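Local coordinates for putative PhosphatidylEthanolamine-Binding Protein (PEBP) (Chlamydia trachomatis, PDB 3N08) that is of unproven function but is a bacterial relative of the phosphatidylethanolamine-binding proteins, the family that includes the eukaryotic Raf kinase inhibitor protein, at residues M4-Q9 with L44-E49; P30-S35 with Y110-Y115; R39-L44 with H139-A144. All coordinates share one frame; numbering follows the deposited sequence.

How the contacts relate
Contacts 1 and 2 are neighbouring parts of one hydrophobic core, their centres about 2 Å apart, where the sheet holding strands 5-7 and 32-35 lies on the sheet holding strands 43-50 and 108-117. The two also touch within each sheet: Thr-7 O lies 2.8 Å from Ser-33 N in one, and the Val-48 side chain packs on Phe-112 in the other. Contact 3 is peripheral, its centre about 12 Å from that of contact 1 and 14 Å from that of contact 2. It is tied to contact 1 through the shared Leu-44, and to contact 2 through strand 108-117, where Ala-114 N lies 2.9 Å from Ala-144 O.

Contact 1 (M4-Q9 with L44-E49); sequences MQLTSQ and LVLIVE
Met-4 and Leu-6 reach from one sheet of the PEBP beta-sandwich to Leu-44 and Leu-46 in the other, joining strand 5-7, and the residue just before it, to strand 43-50. The facing backbones stay well separated, with the CA atoms of Leu-6 and Leu-46 9.7 Å apart, so this is side-chain packing between sheets and not strand pairing.

The leucine pair meets methyl to methyl: Leu-6 CD2 is 4.1 Å from Leu-46 CD1, and the two side chains lie roughly perpendicular. In Leu-6 CG is anti to the backbone N (chi1 178°), which places its CD2 against Leu-46; the latter arrives with its CD1 methyl. Phe-34 and Phe-112 also pack on Leu-6, while Trp-66 also touches Leu-46, and all four residues that meet across the contact are buried.

The second pair brings a thioether against a branched alkyl group. Met-4 and Leu-44 run alongside one another in opposing senses, and Val-37 packs on both. The contact itself is made by sulfur, Met-4 SD lying 3.9 Å from Leu-44 CD2. Beyond the sulfur the methionine bends (chi3 68°), and the terminal methyl serves a different strand: Met-4 CE packs against the backbone of strand 140-150, at Ala-142 O and Thr-143 C.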
loop_
_atom_site.group_PDB
_atom_site.type_symbol
_atom_site.label_atom_id
_atom_site.label_comp_id
_atom_site.label_asym_id
_atom_site.label_seq_id
_atom_site.Cartn_x
_atom_site.Cartn_y
_atom_site.Cartn_z
ATOM N N MET B 4 -1.145 -5.725 0.447
ATOM C CA MET B 4 -2.114 -5.347 -0.568
ATOM C C MET B 4 -2.102 -3.842 -0.742
ATOM O O MET B 4 -2.015 -3.104 0.232
ATOM C CB MET B 4 -3.518 -5.805 -0.160
ATOM C CG MET B 4 -4.598 -5.512 -1.208
ATOM S SD MET B 4 -6.230 -6.255 -0.860
ATOM C CE MET B 4 -6.720 -5.316 0.579
ATOM N N GLN B 5 -2.253 -3.396 -1.986
ATOM C CA GLN B 5 -2.263 -1.998 -2.353
ATOM C C GLN B 5 -3.564 -1.632 -3.043
ATOM O O GLN B 5 -4.150 -2.438 -3.800
ATOM C CB GLN B 5 -1.156 -1.728 -3.340
ATOM C CG GLN B 5 0.208 -2.063 -2.840
ATOM C CD GLN B 5 1.249 -1.586 -3.820
ATOM O OE1 GLN B 5 1.277 -0.406 -4.174
ATOM N NE2 GLN B 5 2.057 -2.492 -4.329
ATOM N N LEU B 6 -3.980 -0.387 -2.828
ATOM C CA LEU B 6 -5.065 0.228 -3.567
ATOM C C LEU B 6 -4.548 1.571 -4.025
ATOM O O LEU B 6 -4.203 2.433 -3.201
ATOM C CB LEU B 6 -6.283 0.400 -2.685
ATOM C CG LEU B 6 -7.440 1.091 -3.388
ATOM C CD1 LEU B 6 -7.974 0.280 -4.540
ATOM C CD2 LEU B 6 -8.541 1.444 -2.411
ATOM N N THR B 7 -4.464 1.751 -5.337
ATOM C CA THR B 7 -3.909 2.964 -5.924
ATOM C C THR B 7 -4.797 3.433 -7.063
ATOM O O THR B 7 -5.717 2.736 -7.462
ATOM C CB THR B 7 -2.477 2.758 -6.430
ATOM O OG1 THR B 7 -2.458 1.703 -7.402
ATOM C CG2 THR B 7 -1.552 2.413 -5.274
ATOM N N SER B 8 -4.510 4.623 -7.572
ATOM C CA SER B 8 -5.188 5.164 -8.717
ATOM C C SER B 8 -4.192 5.850 -9.624
ATOM O O SER B 8 -3.334 6.605 -9.170
ATOM C CB SER B 8 -6.268 6.161 -8.301
ATOM O OG SER B 8 -6.860 6.746 -9.445
ATOM N N GLN B 9 -4.304 5.584 -10.924
ATOM C CA GLN B 9 -3.502 6.299 -11.908
ATOM C C GLN B 9 -3.852 7.783 -11.945
ATOM O O GLN B 9 -3.058 8.593 -12.428
ATOM C CB GLN B 9 -3.683 5.698 -13.304
ATOM C CG GLN B 9 -3.266 4.235 -13.405
ATOM C CD GLN B 9 -3.981 3.470 -14.521
ATOM O OE1 GLN B 9 -5.071 3.850 -14.967
ATOM N NE2 GLN B 9 -3.366 2.381 -14.970
ATOM N N LEU B 44 -12.998 -9.287 -2.960
ATOM C CA LEU B 44 -12.610 -7.950 -2.517
ATOM C C LEU B 44 -13.835 -7.086 -2.286
ATOM O O LEU B 44 -14.872 -7.243 -2.922
ATOM C CB LEU B 44 -11.723 -7.267 -3.565
ATOM C CG LEU B 44 -10.328 -7.847 -3.820
ATOM C CD1 LEU B 44 -9.683 -7.244 -5.070
ATOM C CD2 LEU B 44 -9.450 -7.612 -2.592
ATOM N N VAL B 45 -13.660 -6.141 -1.376
ATOM C CA VAL B 45 -14.651 -5.134 -1.025
ATOM C C VAL B 45 -14.032 -3.747 -1.141
ATOM O O VAL B 45 -12.864 -3.556 -0.769
ATOM C CB VAL B 45 -15.112 -5.332 0.426
ATOM C CG1 VAL B 45 -16.087 -4.242 0.856
ATOM C CG2 VAL B 45 -15.700 -6.734 0.597
ATOM N N LEU B 46 -14.814 -2.796 -1.636
ATOM C CA LEU B 46 -14.420 -1.383 -1.705
ATOM C C LEU B 46 -15.465 -0.510 -1.024
ATOM O O LEU B 46 -16.647 -0.639 -1.313
ATOM C CB LEU B 46 -14.253 -0.995 -3.174
ATOM C CG LEU B 46 -13.946 0.485 -3.424
ATOM C CD1 LEU B 46 -12.577 0.872 -2.981
ATOM C CD2 LEU B 46 -14.142 0.872 -4.879
ATOM N N ILE B 47 -15.026 0.364 -0.116
ATOM C CA ILE B 47 -15.918 1.340 0.515
ATOM C C ILE B 47 -15.265 2.710 0.346
ATOM O O ILE B 47 -14.114 2.886 0.718
ATOM C CB ILE B 47 -16.164 1.031 1.996
ATOM C CG1 ILE B 47 -16.790 -0.345 2.153
ATOM C CG2 ILE B 47 -17.037 2.125 2.641
ATOM C CD1 ILE B 47 -16.943 -0.797 3.591
ATOM N N VAL B 48 -16.007 3.680 -0.194
ATOM C CA VAL B 48 -15.490 5.030 -0.370
ATOM C C VAL B 48 -16.354 5.955 0.447
ATOM O O VAL B 48 -17.587 5.941 0.333
ATOM C CB VAL B 48 -15.520 5.461 -1.842
ATOM C CG1 VAL B 48 -14.930 6.833 -2.046
ATOM C CG2 VAL B 48 -14.822 4.427 -2.719
ATOM N N GLU B 49 -15.713 6.775 1.257
ATOM C CA GLU B 49 -16.456 7.641 2.136
ATOM C C GLU B 49 -15.782 8.972 2.376
ATOM O O GLU B 49 -14.575 9.127 2.194
ATOM C CB GLU B 49 -16.735 6.943 3.442
ATOM C CG GLU B 49 -15.509 6.532 4.180
ATOM C CD GLU B 49 -15.818 5.630 5.380
ATOM O OE1 GLU B 49 -16.792 4.849 5.319
ATOM O OE2 GLU B 49 -15.095 5.711 6.393
#

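Contact 2 (P30-S35 with Y110-Y115); sequences PPLSFS and YYFYAY
Phe-112 meets Pro-30 and Leu-32 through its CE2 and CD2 carbons, both partners approaching the ring obliquely, and two residues further along the same strand Ala-114 receives Phe-34. Pro-30 CG approaches Phe-112 CE2 to 3.9 Å. Both methyls of Leu-32 converge on a single ring carbon, CD2 of Leu-32 lying 4.0 Å and CD1 of Leu-32 4.1 Å from CD2 of Phe-112. With CG anti to the carbonyl carbon (chi1 -63°), Phe-112 carries its phenyl group toward segment 30-35, the CD2 and CE2 carbons turned to these two partners. At the other end the geometry is simpler: Ala-114 CB sits at the edge of the Phe-34 ring, near its plane, 3.8 Å from Phe-34 CE2.

Around this first shell, Leu-46 packs on Leu-32, while Tyr-98 touches Pro-30. Strand 32-35 is set in place by backbone hydrogen bonds to strand 5-7, through Thr-7 and Gln-5, and to Ser-76 and Leu-78. The side chains between these layers form part of the interior of the beta-sandwich characteristic of the PEBP family. Because every cross-layer touch here is apolar and buried, this part of the interface is probably held by van der Waals packing and exclusion of water, while the backbone hydrogen bonds named run within the sheet.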
loop_
_atom_site.group_PDB
_atom_site.type_symbol
_atom_site.label_atom_id
_atom_site.label_comp_id
_atom_site.label_asym_id
_atom_site.label_seq_id
_atom_site.Cartn_x
_atom_site.Cartn_y
_atom_site.Cartn_z
ATOM N N PRO B 30 -13.674 6.953 -10.469
ATOM C CA PRO B 30 -12.253 7.062 -10.811
ATOM C C PRO B 30 -11.627 5.694 -11.041
ATOM O O PRO B 30 -12.124 4.686 -10.510
ATOM C CB PRO B 30 -11.648 7.696 -9.553
ATOM C CG PRO B 30 -12.558 7.186 -8.429
ATOM C CD PRO B 30 -13.933 7.164 -9.035
ATOM N N PRO B 31 -10.536 5.660 -11.819
ATOM C CA PRO B 31 -9.806 4.404 -11.990
ATOM C C PRO B 31 -9.148 3.979 -10.686
ATOM O O PRO B 31 -8.643 4.801 -9.928
ATOM C CB PRO B 31 -8.760 4.749 -13.047
ATOM C CG PRO B 31 -8.506 6.202 -12.839
ATOM C CD PRO B 31 -9.826 6.804 -12.402
ATOM N N LEU B 32 -9.207 2.693 -10.387
ATOM C CA LEU B 32 -8.562 2.145 -9.203
ATOM C C LEU B 32 -7.875 0.855 -9.546
ATOM O O LEU B 32 -8.346 0.104 -10.401
ATOM C CB LEU B 32 -9.607 1.848 -8.139
ATOM C CG LEU B 32 -10.373 3.067 -7.614
ATOM C CD1 LEU B 32 -11.565 2.607 -6.776
ATOM C CD2 LEU B 32 -9.448 3.935 -6.765
ATOM N N SER B 33 -6.763 0.587 -8.875
ATOM C CA SER B 33 -5.980 -0.639 -9.060
ATOM C C SER B 33 -5.770 -1.341 -7.744
ATOM O O SER B 33 -5.404 -0.720 -6.734
ATOM C CB SER B 33 -4.601 -0.331 -9.629
ATOM O OG SER B 33 -4.708 0.197 -10.942
ATOM N N PHE B 34 -5.997 -2.639 -7.748
ATOM C CA PHE B 34 -5.760 -3.498 -6.609
ATOM C C PHE B 34 -4.530 -4.333 -6.936
ATOM O O PHE B 34 -4.423 -4.880 -8.045
ATOM C CB PHE B 34 -6.948 -4.435 -6.389
ATOM C CG PHE B 34 -8.251 -3.729 -6.133
ATOM C CD1 PHE B 34 -8.998 -3.212 -7.185
ATOM C CD2 PHE B 34 -8.737 -3.571 -4.847
ATOM C CE1 PHE B 34 -10.210 -2.558 -6.946
ATOM C CE2 PHE B 34 -9.947 -2.948 -4.611
ATOM C CZ PHE B 34 -10.677 -2.430 -5.655
ATOM N N SER B 35 -3.579 -4.430 -6.029
ATOM C CA SER B 35 -2.466 -5.317 -6.293
ATOM C C SER B 35 -1.958 -5.911 -5.001
ATOM O O SER B 35 -2.306 -5.476 -3.905
ATOM C CB SER B 35 -1.357 -4.593 -7.045
ATOM O OG SER B 35 -0.794 -3.579 -6.235
ATOM N N TYR B 110 -11.606 12.158 0.625
ATOM C CA TYR B 110 -12.366 10.984 0.225
ATOM C C TYR B 110 -11.455 9.775 0.409
ATOM O O TYR B 110 -10.405 9.651 -0.246
ATOM C CB TYR B 110 -12.857 11.131 -1.238
ATOM C CG TYR B 110 -13.761 12.313 -1.375
ATOM C CD1 TYR B 110 -15.119 12.212 -1.138
ATOM C CD2 TYR B 110 -13.233 13.567 -1.623
ATOM C CE1 TYR B 110 -15.947 13.332 -1.190
ATOM C CE2 TYR B 110 -14.039 14.690 -1.652
ATOM C CZ TYR B 110 -15.392 14.559 -1.450
ATOM O OH TYR B 110 -16.160 15.708 -1.466
ATOM N N TYR B 111 -11.870 8.897 1.314
ATOM C CA TYR B 111 -11.102 7.706 1.667
ATOM C C TYR B 111 -11.683 6.507 0.947
ATOM O O TYR B 111 -12.913 6.289 0.935
ATOM C CB TYR B 111 -11.135 7.483 3.166
ATOM C CG TYR B 111 -10.251 8.446 3.921
ATOM C CD1 TYR B 111 -8.932 8.130 4.211
ATOM C CD2 TYR B 111 -10.732 9.684 4.345
ATOM C CE1 TYR B 111 -8.123 8.999 4.900
ATOM C CE2 TYR B 111 -9.927 10.551 5.027
ATOM C CZ TYR B 111 -8.618 10.208 5.300
ATOM O OH TYR B 111 -7.830 11.123 5.989
ATOM N N PHE B 112 -10.793 5.745 0.323
ATOM C CA PHE B 112 -11.114 4.547 -0.424
ATOM C C PHE B 112 -10.489 3.373 0.319
ATOM O O PHE B 112 -9.276 3.316 0.502
ATOM C CB PHE B 112 -10.482 4.606 -1.806
ATOM C CG PHE B 112 -10.977 5.713 -2.687
ATOM C CD1 PHE B 112 -10.660 7.049 -2.429
ATOM C CD2 PHE B 112 -11.739 5.426 -3.783
ATOM C CE1 PHE B 112 -11.125 8.050 -3.271
ATOM C CE2 PHE B 112 -12.195 6.426 -4.616
ATOM C CZ PHE B 112 -11.880 7.739 -4.352
ATOM N N TYR B 113 -11.318 2.477 0.821
ATOM C CA TYR B 113 -10.854 1.362 1.628
ATOM C C TYR B 113 -11.086 0.078 0.860
ATOM O O TYR B 113 -12.197 -0.175 0.413
ATOM C CB TYR B 113 -11.637 1.297 2.942
ATOM C CG TYR B 113 -11.445 2.504 3.823
ATOM C CD1 TYR B 113 -10.226 2.754 4.415
ATOM C CD2 TYR B 113 -12.466 3.401 4.048
ATOM C CE1 TYR B 113 -10.036 3.871 5.245
ATOM C CE2 TYR B 113 -12.290 4.498 4.881
ATOM C CZ TYR B 113 -11.073 4.721 5.453
ATOM O OH TYR B 113 -10.917 5.839 6.271
ATOM N N ALA B 114 -10.050 -0.743 0.757
ATOM C CA ALA B 114 -10.185 -2.060 0.180
ATOM C C ALA B 114 -10.009 -3.115 1.265
ATOM O O ALA B 114 -9.174 -2.976 2.178
ATOM C CB ALA B 114 -9.157 -2.276 -0.916
ATOM N N TYR B 115 -10.776 -4.182 1.153
ATOM C CA TYR B 115 -10.710 -5.307 2.069
ATOM C C TYR B 115 -10.634 -6.583 1.244
ATOM O O TYR B 115 -11.463 -6.791 0.381
ATOM C CB TYR B 115 -11.965 -5.362 2.970
ATOM C CG TYR B 115 -12.303 -4.062 3.670
ATOM C CD1 TYR B 115 -13.022 -3.083 3.014
ATOM C CD2 TYR B 115 -11.930 -3.819 4.978
ATOM C CE1 TYR B 115 -13.356 -1.893 3.636
ATOM C CE2 TYR B 115 -12.272 -2.610 5.605
ATOM C CZ TYR B 115 -12.982 -1.666 4.919
ATOM O OH TYR B 115 -13.339 -0.467 5.515
#

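Contact 3 (R39-L44 with H139-A144); sequences REAKSL and HIIATA
Ile-141 rests the tip of its side chain on a peptide backbone: its CD1 methyl lies 3.6 Å from Ala-41 N, nearer than to any side-chain atom of the loop. The same methyl is 3.8 Å from Ala-41 CA and 3.9 Å from Glu-40 C, so it is seated over the link between these two residues. Their beta carbons border it, with Ala-41 CB and Glu-40 CB each 4.1 Å from Ile-141 CD1. To get there the isoleucine adopts a less comfortable torsion, CG1 wedged between the backbone N and the carbonyl carbon (chi1 64°), with the rest of the chain extended toward the loop (chi2 179°).

The contact joins the loop leading into strand 43-50 to the start of strand 140-150. Strand 108-117 runs between these two strands in the large sheet of the PEBP fold, and beside the C-terminal end of 108-117 each flanking strand has a classic beta bulge at its start: Lys-42 and Ser-43 both face Leu-117, and Ile-141 and Ala-142 both face Ala-116. Ile-141, at the first position of its bulge, has the near-helical psi of -18° expected there.

Of its side chain, Glu-40 gives only CB to the contact; the bend at its second torsion turns the carboxylate off from the isoleucine. Ala-41 is buried, whereas Glu-40 and Ile-141 are exposed. A little further along the strand, Thr-143 N donates a hydrogen bond to Asp-137 OD1 of the second subunit.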
loop_
_atom_site.group_PDB
_atom_site.type_symbol
_atom_site.label_atom_id
_atom_site.label_comp_id
_atom_site.label_asym_id
_atom_site.label_seq_id
_atom_site.Cartn_x
_atom_site.Cartn_y
_atom_site.Cartn_z
ATOM N N ARG B 39 -3.132 -14.472 -1.774
ATOM C CA ARG B 39 -3.603 -15.595 -2.587
ATOM C C ARG B 39 -4.848 -16.257 -1.986
ATOM O O ARG B 39 -5.687 -16.775 -2.723
ATOM C CB ARG B 39 -2.487 -16.630 -2.765
ATOM C CG ARG B 39 -2.852 -17.785 -3.676
ATOM N N GLU B 40 -4.982 -16.197 -0.664
ATOM C CA GLU B 40 -6.123 -16.796 0.037
ATOM C C GLU B 40 -7.432 -16.014 -0.114
ATOM O O GLU B 40 -8.496 -16.493 0.254
ATOM C CB GLU B 40 -5.790 -16.935 1.524
ATOM C CG GLU B 40 -4.726 -17.994 1.814
ATOM C CD GLU B 40 -4.997 -19.310 1.098
ATOM O OE1 GLU B 40 -5.957 -20.016 1.484
ATOM O OE2 GLU B 40 -4.252 -19.637 0.144
ATOM N N ALA B 41 -7.350 -14.800 -0.633
ATOM C CA ALA B 41 -8.550 -14.012 -0.832
ATOM C C ALA B 41 -9.504 -14.671 -1.823
ATOM O O ALA B 41 -9.088 -15.155 -2.883
ATOM C CB ALA B 41 -8.177 -12.601 -1.317
ATOM N N LYS B 42 -10.775 -14.709 -1.465
ATOM C CA LYS B 42 -11.815 -15.140 -2.407
ATOM C C LYS B 42 -12.659 -13.998 -2.972
ATOM O O LYS B 42 -13.355 -14.173 -3.959
ATOM C CB LYS B 42 -12.740 -16.175 -1.762
ATOM C CG LYS B 42 -12.007 -17.450 -1.391
ATOM C CD LYS B 42 -12.945 -18.550 -0.944
ATOM C CE LYS B 42 -12.180 -19.750 -0.404
ATOM N NZ LYS B 42 -13.074 -20.857 -0.003
ATOM N N SER B 43 -12.567 -12.820 -2.354
ATOM C CA SER B 43 -13.284 -11.658 -2.860
ATOM C C SER B 43 -12.647 -10.397 -2.316
ATOM O O SER B 43 -11.891 -10.447 -1.334
ATOM C CB SER B 43 -14.763 -11.712 -2.454
ATOM O OG SER B 43 -14.950 -11.550 -1.050
ATOM N N LEU B 44 -12.998 -9.287 -2.960
ATOM C CA LEU B 44 -12.610 -7.950 -2.517
ATOM C C LEU B 44 -13.835 -7.086 -2.286
ATOM O O LEU B 44 -14.872 -7.243 -2.922
ATOM C CB LEU B 44 -11.723 -7.267 -3.565
ATOM C CG LEU B 44 -10.328 -7.847 -3.820
ATOM C CD1 LEU B 44 -9.683 -7.244 -5.070
ATOM C CD2 LEU B 44 -9.450 -7.612 -2.592
ATOM N N HIS B 139 -13.771 -12.387 8.400
ATOM C CA HIS B 139 -13.315 -12.861 7.101
ATOM C C HIS B 139 -12.294 -11.927 6.488
ATOM O O HIS B 139 -11.804 -12.215 5.398
ATOM C CB HIS B 139 -14.497 -13.005 6.141
ATOM C CG HIS B 139 -15.591 -13.874 6.661
ATOM N ND1 HIS B 139 -15.423 -15.222 6.867
ATOM C CD2 HIS B 139 -16.867 -13.593 7.006
ATOM C CE1 HIS B 139 -16.544 -15.736 7.340
ATOM N NE2 HIS B 139 -17.437 -14.770 7.432
ATOM N N ILE B 140 -11.998 -10.804 7.141
ATOM C CA ILE B 140 -11.033 -9.836 6.566
ATOM C C ILE B 140 -9.598 -10.292 6.787
ATOM O O ILE B 140 -9.135 -10.437 7.931
ATOM C CB ILE B 140 -11.183 -8.425 7.171
ATOM C CG1 ILE B 140 -12.607 -7.919 6.995
ATOM C CG2 ILE B 140 -10.217 -7.458 6.531
ATOM C CD1 ILE B 140 -12.866 -6.602 7.698
ATOM N N ILE B 141 -8.868 -10.497 5.696
ATOM C CA ILE B 141 -7.497 -10.951 5.803
ATOM C C ILE B 141 -6.485 -9.859 5.512
ATOM O O ILE B 141 -5.332 -9.971 5.929
ATOM C CB ILE B 141 -7.250 -12.232 4.974
ATOM C CG1 ILE B 141 -7.425 -12.003 3.478
ATOM C CG2 ILE B 141 -8.139 -13.371 5.503
ATOM C CD1 ILE B 141 -7.166 -13.277 2.650
ATOM N N ALA B 142 -6.903 -8.786 4.856
ATOM C CA ALA B 142 -6.011 -7.650 4.600
ATOM C C ALA B 142 -6.839 -6.441 4.246
ATOM O O ALA B 142 -7.974 -6.576 3.779
ATOM C CB ALA B 142 -5.055 -7.975 3.452
ATOM N N THR B 143 -6.241 -5.270 4.415
ATOM C CA THR B 143 -6.888 -4.042 4.031
ATOM C C THR B 143 -5.868 -3.155 3.328
ATOM O O THR B 143 -4.653 -3.402 3.412
ATOM C CB THR B 143 -7.484 -3.352 5.271
ATOM O OG1 THR B 143 -8.392 -2.305 4.900
ATOM C CG2 THR B 143 -6.373 -2.820 6.163
ATOM N N ALA B 144 -6.375 -2.170 2.605
ATOM C CA ALA B 144 -5.560 -1.128 2.017
ATOM C C ALA B 144 -6.368 0.157 1.950
ATOM O O ALA B 144 -7.598 0.139 2.045
ATOM C CB ALA B 144 -5.067 -1.534 0.648
#